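Local atomic coordinates of mitochondrial ubiquitin ligase activator of NFKB 1 (Homo sapiens, PDB entry 6M2D), a protein that acts as a RING-type E3 ligase of the mitochondrial outer membrane, passing ubiquitin from an E2 conjugating enzyme to target proteins such as AKT1. Residues F19-H24 with A47-I52; H24-T29 with K40-R45. One frame throughout, in Å; residues are numbered along the deposited sequence.

Interaction 1. Residues F19-H24 with A47-I52. With ZN (zinc ion), chain H; SO4 (sulfate ion), chain I.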
ATOM      1  N   PHE A  19       2.062   5.201  -0.198  1.00 19.14           N
ATOM      2  CA  PHE A  19       3.455   4.846  -0.423  1.00 20.54           C
ATOM      3  C   PHE A  19       4.187   6.051  -1.007  1.00 22.73           C
ATOM      4  O   PHE A  19       3.703   6.681  -1.950  1.00 23.68           O
ATOM      5  CB  PHE A  19       3.566   3.640  -1.365  1.00 20.46           C
ATOM      6  CG  PHE A  19       3.132   2.332  -0.745  1.00 18.85           C
ATOM      7  CD1 PHE A  19       3.122   2.165   0.627  1.00 17.25           C
ATOM      8  CD2 PHE A  19       2.739   1.274  -1.544  1.00 17.50           C
ATOM      9  CE1 PHE A  19       2.720   0.967   1.198  1.00 19.10           C
ATOM     10  CE2 PHE A  19       2.337   0.072  -0.981  1.00 14.69           C
ATOM     11  CZ  PHE A  19       2.327  -0.082   0.393  1.00 15.59           C
ATOM     12  N   LEU A  20       5.344   6.370  -0.437  1.00 24.28           N
ATOM     13  CA  LEU A  20       6.218   7.420  -0.941  1.00 25.68           C
ATOM     14  C   LEU A  20       7.469   6.776  -1.526  1.00 26.34           C
ATOM     15  O   LEU A  20       8.019   5.844  -0.936  1.00 27.14           O
ATOM     16  CB  LEU A  20       6.588   8.393   0.187  1.00 25.59           C
ATOM     17  CG  LEU A  20       5.407   9.113   0.833  1.00 22.66           C
ATOM     18  CD1 LEU A  20       5.896  10.260   1.708  1.00 23.84           C
ATOM     19  CD2 LEU A  20       4.464   9.621  -0.245  1.00 25.59           C
ATOM     20  N   GLU A  21       7.951   7.293  -2.658  1.00 25.46           N
ATOM     21  CA  GLU A  21       7.521   8.558  -3.233  1.00 26.94           C
ATOM     22  C   GLU A  21       6.478   8.423  -4.316  1.00 24.34           C
ATOM     23  O   GLU A  21       5.981   9.426  -4.815  1.00 24.47           O
ATOM     24  CB  GLU A  21       8.730   9.298  -3.819  1.00 32.28           C
ATOM     25  CG  GLU A  21       9.861   9.528  -2.846  1.00 35.89           C
ATOM     26  CD  GLU A  21       9.462  10.425  -1.686  1.00 39.41           C
ATOM     27  OE1 GLU A  21       8.562  11.280  -1.868  1.00 40.12           O
ATOM     28  OE2 GLU A  21      10.054  10.276  -0.590  1.00 47.19           O
ATOM     29  N   CYS A  22       6.153   7.193  -4.710  1.00 22.75           N
ATOM     30  CA  CYS A  22       5.292   7.041  -5.876  1.00 23.30           C
ATOM     31  C   CYS A  22       3.894   7.611  -5.637  1.00 19.80           C
ATOM     32  O   CYS A  22       3.211   7.996  -6.593  1.00 21.74           O
ATOM     33  CB  CYS A  22       5.228   5.572  -6.280  1.00 23.29           C
ATOM     34  SG  CYS A  22       4.355   4.567  -5.094  1.00 19.07           S
ATOM     35  N   GLY A  23       3.454   7.690  -4.384  1.00 23.15           N
ATOM     36  CA  GLY A  23       2.168   8.285  -4.066  1.00 22.73           C
ATOM     37  C   GLY A  23       0.977   7.349  -4.125  1.00 24.52           C
ATOM     38  O   GLY A  23      -0.150   7.786  -3.865  1.00 21.42           O
ATOM     39  N   HIS A  24       1.181   6.075  -4.430  1.00 18.44           N
ATOM     40  CA  HIS A  24       0.050   5.193  -4.666  1.00 19.55           C
ATOM     41  C   HIS A  24      -0.589   4.751  -3.357  1.00 15.72           C
ATOM     42  O   HIS A  24       0.098   4.505  -2.363  1.00 16.91           O
ATOM     43  CB  HIS A  24       0.491   3.989  -5.497  1.00 21.20           C
ATOM     44  CG  HIS A  24       0.740   4.333  -6.931  1.00 21.01           C
ATOM     45  ND1 HIS A  24       1.916   4.030  -7.582  1.00 20.98           N
ATOM     46  CD2 HIS A  24      -0.034   4.982  -7.833  1.00 24.74           C
ATOM     47  CE1 HIS A  24       1.851   4.467  -8.828  1.00 22.73           C
ATOM     48  NE2 HIS A  24       0.678   5.049  -9.004  1.00 25.22           N
ATOM     49  N   ALA A  47      10.510   1.277  -5.439  1.00 21.87           N
ATOM     50  CA  ALA A  47      10.857   1.097  -4.039  1.00 25.38           C
ATOM     51  C   ALA A  47      10.007   2.012  -3.161  1.00 21.67           C
ATOM     52  O   ALA A  47       9.749   3.172  -3.498  1.00 23.54           O
ATOM     53  CB  ALA A  47      12.342   1.383  -3.829  1.00 26.32           C
ATOM     54  N   ILE A  48       9.539   1.472  -2.045  1.00 20.89           N
ATOM     55  CA  ILE A  48       8.783   2.248  -1.069  1.00 21.01           C
ATOM     56  C   ILE A  48       9.783   2.782  -0.053  1.00 22.98           C
ATOM     57  O   ILE A  48      10.345   2.018   0.735  1.00 25.77           O
ATOM     58  CB  ILE A  48       7.700   1.405  -0.384  1.00 21.49           C
ATOM     59  CG1 ILE A  48       6.779   0.745  -1.410  1.00 16.65           C
ATOM     60  CG2 ILE A  48       6.907   2.252   0.610  1.00 20.16           C
ATOM     61  CD1 ILE A  48       5.920  -0.347  -0.809  1.00 19.49           C
ATOM     62  N   THR A  49      10.018   4.092  -0.077  1.00 20.66           N
ATOM     63  CA  THR A  49      10.943   4.684   0.884  1.00 28.79           C
ATOM     64  C   THR A  49      10.268   4.993   2.218  1.00 26.64           C
ATOM     65  O   THR A  49      10.931   5.001   3.261  1.00 27.54           O
ATOM     66  CB  THR A  49      11.561   5.959   0.307  1.00 29.07           C
ATOM     67  OG1 THR A  49      10.527   6.765  -0.266  1.00 37.34           O
ATOM     68  CG2 THR A  49      12.577   5.625  -0.775  1.00 25.13           C
ATOM     69  N   ARG A  50       8.962   5.232   2.214  1.00 24.76           N
ATOM     70  CA  ARG A  50       8.265   5.612   3.434  1.00 25.27           C
ATOM     71  C   ARG A  50       6.784   5.302   3.277  1.00 25.23           C
ATOM     72  O   ARG A  50       6.230   5.409   2.180  1.00 19.41           O
ATOM     73  CB  ARG A  50       8.483   7.099   3.733  1.00 26.97           C
ATOM     74  CG  ARG A  50       7.728   7.606   4.928  1.00 27.82           C
ATOM     75  CD  ARG A  50       8.573   8.524   5.794  1.00 30.04           C
ATOM     76  NE  ARG A  50       7.755   9.004   6.896  1.00 28.74           N
ATOM     77  CZ  ARG A  50       7.318  10.253   7.012  1.00 24.67           C
ATOM     78  NH1 ARG A  50       7.641  11.161   6.099  1.00 23.39           N
ATOM     79  NH2 ARG A  50       6.554  10.586   8.043  1.00 25.94           N
ATOM     80  N   VAL A  51       6.147   4.910   4.383  1.00 21.36           N
ATOM     81  CA  VAL A  51       4.705   4.691   4.422  1.00 20.33           C
ATOM     82  C   VAL A  51       4.082   5.731   5.341  1.00 25.22           C
ATOM     83  O   VAL A  51       4.572   5.960   6.453  1.00 21.93           O
ATOM     84  CB  VAL A  51       4.352   3.271   4.894  1.00 20.53           C
ATOM     85  CG1 VAL A  51       2.853   3.119   5.006  1.00 20.33           C
ATOM     86  CG2 VAL A  51       4.894   2.261   3.915  1.00 24.71           C
ATOM     87  N   ILE A  52       3.004   6.358   4.881  1.00 20.57           N
ATOM     88  CA  ILE A  52       2.231   7.243   5.750  1.00 20.04           C
ATOM     89  C   ILE A  52       0.761   6.843   5.696  1.00 15.67           C
ATOM     90  O   ILE A  52       0.297   6.309   4.676  1.00 18.23           O
ATOM     91  CB  ILE A  52       2.437   8.717   5.374  1.00 21.49           C
ATOM     92  CG1 ILE A  52       1.852   9.016   4.007  1.00 20.16           C
ATOM     93  CG2 ILE A  52       3.926   9.085   5.410  1.00 25.49           C
ATOM     94  CD1 ILE A  52       2.013  10.457   3.624  1.00 20.93           C
TER
HETATM   95 ZN    ZN H 402       3.476   2.982  -6.676  1.00 28.04          ZN
HETATM   96  S   SO4 I 403      12.836   2.020  -8.589  1.00 52.65           S
HETATM   97  O1  SO4 I 403      11.714   1.620  -9.439  1.00 43.69           O
HETATM   98  O2  SO4 I 403      12.333   2.545  -7.317  1.00 42.46           O
HETATM   99  O3  SO4 I 403      13.692   0.864  -8.317  1.00 51.34           O
HETATM  100  O4  SO4 I 403      13.598   3.059  -9.279  1.00 53.26           O
HETATM  101  O   HOH W   1      10.315   5.979  -3.448  1.00 30.30           O
HETATM  102  O   HOH W   2       7.262   4.405  -3.893  1.00 31.07           O
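Leu20 and Arg50 form the hydrogen-bonded pair of a short antiparallel ladder: Leu20 N gives a straight bond to Arg50 O (2.9 Å, 163°), while the return bond from Arg50 N to Leu20 O is weak. Thr49 adds two stronger bonds to Leu20 O; it and Arg50 both face Leu20, a classic beta bulge. Thr49 N meets Leu20 O nearly head-on at 2.8 Å, and Thr49 OG1 reaches the same oxygen at 2.8 Å from above the carbonyl plane; with chi1 at 47°, the hydroxyl lies between its own backbone N and carbonyl carbon. Past the cis peptide bond before Glu21, water takes over. Ala47 O accepts from two waters, one of which takes the N-H of Glu21 and the other that of Cys22. Ala47 N donates to a sulfate (O2, 2.9 Å), probably from the crystallisation liquor. Beyond the ladder, Gly23 and His24 both face Phe19 in a G1 bulge, and Cys22 SG and His24 ND1 bind one zinc ion. On the apolar side, Ile48 CD1 sits over the centre of the Phe19 ring in a CH-pi contact (3.6 Å to the centroid), and Val51 CG2 touches Phe19 CE1 at 3.7 Å. Ile48 and Val51 also pack on Tyr32 of helix 29-34, which lies against the Phe19-Val51 face of the two-stranded sheet (strands 17-20 and 50-53).

Interaction 2. Residues H24-T29 with K40-R45. With ZN (zinc ion), chain H; ZN (zinc ion), chain G; SO4 (sulfate ion), chain J.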
ATOM      1  N   HIS A  24       1.181   6.075  -4.430  1.00 18.44           N
ATOM      2  CA  HIS A  24       0.050   5.193  -4.666  1.00 19.55           C
ATOM      3  C   HIS A  24      -0.589   4.751  -3.357  1.00 15.72           C
ATOM      4  O   HIS A  24       0.098   4.505  -2.363  1.00 16.91           O
ATOM      5  CB  HIS A  24       0.491   3.989  -5.497  1.00 21.20           C
ATOM      6  CG  HIS A  24       0.740   4.333  -6.931  1.00 21.01           C
ATOM      7  ND1 HIS A  24       1.916   4.030  -7.582  1.00 20.98           N
ATOM      8  CD2 HIS A  24      -0.034   4.982  -7.833  1.00 24.74           C
ATOM      9  CE1 HIS A  24       1.851   4.467  -8.828  1.00 22.73           C
ATOM     10  NE2 HIS A  24       0.678   5.049  -9.004  1.00 25.22           N
ATOM     11  N   VAL A  25      -1.916   4.675  -3.368  1.00 15.54           N
ATOM     12  CA  VAL A  25      -2.724   4.181  -2.257  1.00 18.27           C
ATOM     13  C   VAL A  25      -3.272   2.833  -2.698  1.00 16.40           C
ATOM     14  O   VAL A  25      -4.294   2.770  -3.386  1.00 18.41           O
ATOM     15  CB  VAL A  25      -3.865   5.143  -1.902  1.00 20.05           C
ATOM     16  CG1 VAL A  25      -4.741   4.553  -0.792  1.00 17.00           C
ATOM     17  CG2 VAL A  25      -3.323   6.505  -1.509  1.00 19.45           C
ATOM     18  N   CYS A  26      -2.599   1.746  -2.331  1.00 14.88           N
ATOM     19  CA  CYS A  26      -3.052   0.442  -2.800  1.00 18.26           C
ATOM     20  C   CYS A  26      -3.071  -0.646  -1.742  1.00 15.09           C
ATOM     21  O   CYS A  26      -3.531  -1.746  -2.055  1.00 17.10           O
ATOM     22  CB  CYS A  26      -2.174  -0.057  -3.962  1.00 18.40           C
ATOM     23  SG  CYS A  26      -0.414  -0.137  -3.553  1.00 18.05           S
ATOM     24  N   SER A  27      -2.591  -0.411  -0.522  1.00 17.45           N
ATOM     25  CA  SER A  27      -2.341  -1.528   0.375  1.00 14.78           C
ATOM     26  C   SER A  27      -2.832  -1.229   1.787  1.00 15.68           C
ATOM     27  O   SER A  27      -2.877  -0.074   2.216  1.00 15.62           O
ATOM     28  CB  SER A  27      -0.836  -1.874   0.404  1.00 15.00           C
ATOM     29  OG  SER A  27      -0.518  -2.703   1.510  1.00 16.42           O
ATOM     30  N   CYS A  28      -3.203  -2.290   2.506  1.00 12.36           N
ATOM     31  CA  CYS A  28      -3.408  -2.185   3.939  1.00 15.53           C
ATOM     32  C   CYS A  28      -2.062  -2.257   4.649  1.00 15.83           C
ATOM     33  O   CYS A  28      -1.027  -2.537   4.039  1.00 18.05           O
ATOM     34  CB  CYS A  28      -4.326  -3.293   4.443  1.00 15.61           C
ATOM     35  SG  CYS A  28      -3.574  -4.946   4.431  1.00 17.72           S
ATOM     36  N   THR A  29      -2.078  -2.022   5.965  1.00 17.02           N
ATOM     37  CA  THR A  29      -0.815  -1.950   6.695  1.00 13.88           C
ATOM     38  C   THR A  29      -0.175  -3.327   6.854  1.00 19.62           C
ATOM     39  O   THR A  29       1.053  -3.456   6.780  1.00 18.27           O
ATOM     40  CB  THR A  29      -1.017  -1.299   8.066  1.00 20.42           C
ATOM     41  OG1 THR A  29      -1.849  -0.142   7.931  1.00 17.36           O
ATOM     42  CG2 THR A  29       0.327  -0.871   8.637  1.00 21.91           C
ATOM     43  N   LYS A  40       8.598  -3.070  -2.636  1.00 21.88           N
ATOM     44  CA  LYS A  40       8.247  -2.360  -3.855  1.00 21.88           C
ATOM     45  C   LYS A  40       6.737  -2.191  -3.930  1.00 23.21           C
ATOM     46  O   LYS A  40       5.974  -3.043  -3.464  1.00 20.19           O
ATOM     47  CB  LYS A  40       8.764  -3.099  -5.107  1.00 24.28           C
ATOM     48  CG  LYS A  40      10.265  -3.353  -5.074  1.00 24.44           C
ATOM     49  CD  LYS A  40      10.822  -3.794  -6.418  1.00 31.96           C
ATOM     50  CE  LYS A  40      12.339  -3.945  -6.326  1.00 40.71           C
ATOM     51  NZ  LYS A  40      12.956  -4.413  -7.596  1.00 47.67           N
ATOM     52  N   CYS A  41       6.316  -1.082  -4.530  1.00 20.50           N
ATOM     53  CA  CYS A  41       4.895  -0.782  -4.633  1.00 16.89           C
ATOM     54  C   CYS A  41       4.200  -1.813  -5.513  1.00 22.30           C
ATOM     55  O   CYS A  41       4.658  -2.075  -6.637  1.00 19.37           O
ATOM     56  CB  CYS A  41       4.689   0.619  -5.208  1.00 20.81           C
ATOM     57  SG  CYS A  41       2.966   1.007  -5.598  1.00 17.90           S
ATOM     58  N   PRO A  42       3.104  -2.426  -5.052  1.00 20.75           N
ATOM     59  CA  PRO A  42       2.392  -3.392  -5.905  1.00 18.33           C
ATOM     60  C   PRO A  42       1.910  -2.804  -7.225  1.00 18.63           C
ATOM     61  O   PRO A  42       1.761  -3.549  -8.201  1.00 20.36           O
ATOM     62  CB  PRO A  42       1.219  -3.841  -5.023  1.00 17.82           C
ATOM     63  CG  PRO A  42       1.712  -3.618  -3.607  1.00 17.87           C
ATOM     64  CD  PRO A  42       2.577  -2.387  -3.676  1.00 15.30           C
ATOM     65  N   ILE A  43       1.685  -1.490  -7.294  1.00 20.70           N
ATOM     66  CA  ILE A  43       1.128  -0.885  -8.504  1.00 18.81           C
ATOM     67  C   ILE A  43       2.218  -0.590  -9.517  1.00 23.18           C
ATOM     68  O   ILE A  43       2.125  -0.981 -10.687  1.00 22.87           O
ATOM     69  CB  ILE A  43       0.352   0.401  -8.171  1.00 22.34           C
ATOM     70  CG1 ILE A  43      -0.803   0.105  -7.218  1.00 19.66           C
ATOM     71  CG2 ILE A  43      -0.137   1.054  -9.464  1.00 16.38           C
ATOM     72  CD1 ILE A  43      -1.760  -0.902  -7.754  1.00 20.82           C
ATOM     73  N   CYS A  44       3.247   0.137  -9.102  1.00 18.20           N
ATOM     74  CA  CYS A  44       4.222   0.664 -10.039  1.00 21.40           C
ATOM     75  C   CYS A  44       5.594   0.029  -9.903  1.00 21.14           C
ATOM     76  O   CYS A  44       6.454   0.282 -10.754  1.00 23.09           O
ATOM     77  CB  CYS A  44       4.326   2.192  -9.878  1.00 20.20           C
ATOM     78  SG  CYS A  44       5.174   2.704  -8.395  1.00 19.61           S
ATOM     79  N   ARG A  45       5.805  -0.795  -8.876  1.00 18.47           N
ATOM     80  CA  ARG A  45       7.035  -1.535  -8.581  1.00 23.38           C
ATOM     81  C   ARG A  45       8.193  -0.646  -8.149  1.00 23.09           C
ATOM     82  O   ARG A  45       9.330  -1.125  -8.058  1.00 26.64           O
ATOM     83  CB  ARG A  45       7.492  -2.415  -9.755  1.00 22.64           C
ATOM     84  CG  ARG A  45       6.440  -3.357 -10.302  1.00 25.27           C
ATOM     85  CD  ARG A  45       6.008  -4.414  -9.295  1.00 27.12           C
ATOM     86  NE  ARG A  45       7.088  -5.321  -8.912  1.00 29.95           N
ATOM     87  CZ  ARG A  45       7.093  -6.030  -7.786  1.00 33.18           C
ATOM     88  NH1 ARG A  45       6.072  -5.948  -6.940  1.00 26.36           N
ATOM     89  NH2 ARG A  45       8.119  -6.818  -7.501  1.00 40.19           N
TER
HETATM   90 ZN    ZN H 402       3.476   2.982  -6.676  1.00 28.04          ZN
HETATM   91 ZN    ZN G 401      -3.742  -6.224   2.448  1.00 25.40          ZN
HETATM   92  S   SO4 J 404      11.339  -7.390  -9.300  1.00 60.14           S
HETATM   93  O1  SO4 J 404      10.104  -7.578 -10.068  1.00 47.58           O
HETATM   94  O2  SO4 J 404      11.072  -6.584  -8.108  1.00 53.90           O
HETATM   95  O3  SO4 J 404      11.858  -8.692  -8.875  1.00 60.04           O
HETATM   96  O4  SO4 J 404      12.319  -6.711 -10.151  1.00 42.88           O
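His24 and Cys26 meet Cys41, Pro42, Ile43 and Cys44 between two largely irregular segments, whose closest CA atoms, those of Cys26 and Ile43, are 7.2 Å apart. Zinc does the main joining: His24 ND1 binds it at 2.1 Å, Cys41 SG at 2.3 Å and Cys44 SG at 2.4 Å, and Cys22 completes the four-ligand site. Ile43 CG2 stands over one face of the imidazole, 4.0 Å from its centroid in a CH-pi contact, while Cys44 SG lies at the ring edge, in plane. Next along 24-29, Cys26 CB meets Ile43 CG1 at 3.5 Å; with chi1 at 56° the Cys26 sulfur sits between its backbone N and carbonyl carbon and meets both Pro42 CD and Ile43 CG1, each at 3.7 Å from SG. Cys41 SG also receives weak N-H bonds from Ile43 and Cys44 as the Cys41-Cys44 turn wraps round the sulfur, a zinc-knuckle arrangement. Ser27 OG donates to Cys28 O at 2.6 Å in the carbonyl plane, and Cys28, at the N-cap of helix 29-34, binds the second zinc through SG with Cys7, Cys10 and Cys31. From the two ends of 40-45, Lys40 NZ and Arg45 NH2 both donate to O2 of one sulfate ion, probably from the crystallisation liquor, Lys40 extended beyond CG and Arg45 bent at chi2 and chi3. Were Lys40 an alanine, the sulfate would probably be held less firmly, Arg45 having lost its fellow donor. Three thiolates on one zinc would concentrate negative charge, which the metal and the N-H groups pointing at Cys41 SG are likely to offset; coordination and apolar packing thus join the two segments.

Interactions 1 and 2 lie with their centres about 8 Å apart in one small RING domain and share His24. Along the chain, 19-24 runs directly into 24-29; after helix 29-34 come 40-45 and then 47-52, so interaction 2 falls within the span that interaction 1 brings together. Both reach the same zinc ion: 19-24 supplies Cys22 and His24, and 40-45 supplies Cys41 and Cys44. They also pack directly, Phe19 against Ser27 and Pro42, and Ile48 against the backbone of Cys41. Cys28 binds the other zinc with Cys7, Cys10 and Cys31, so ligand pairs alternate between the two zincs, the cross-brace order of a RING finger, the domain required for ligase activity.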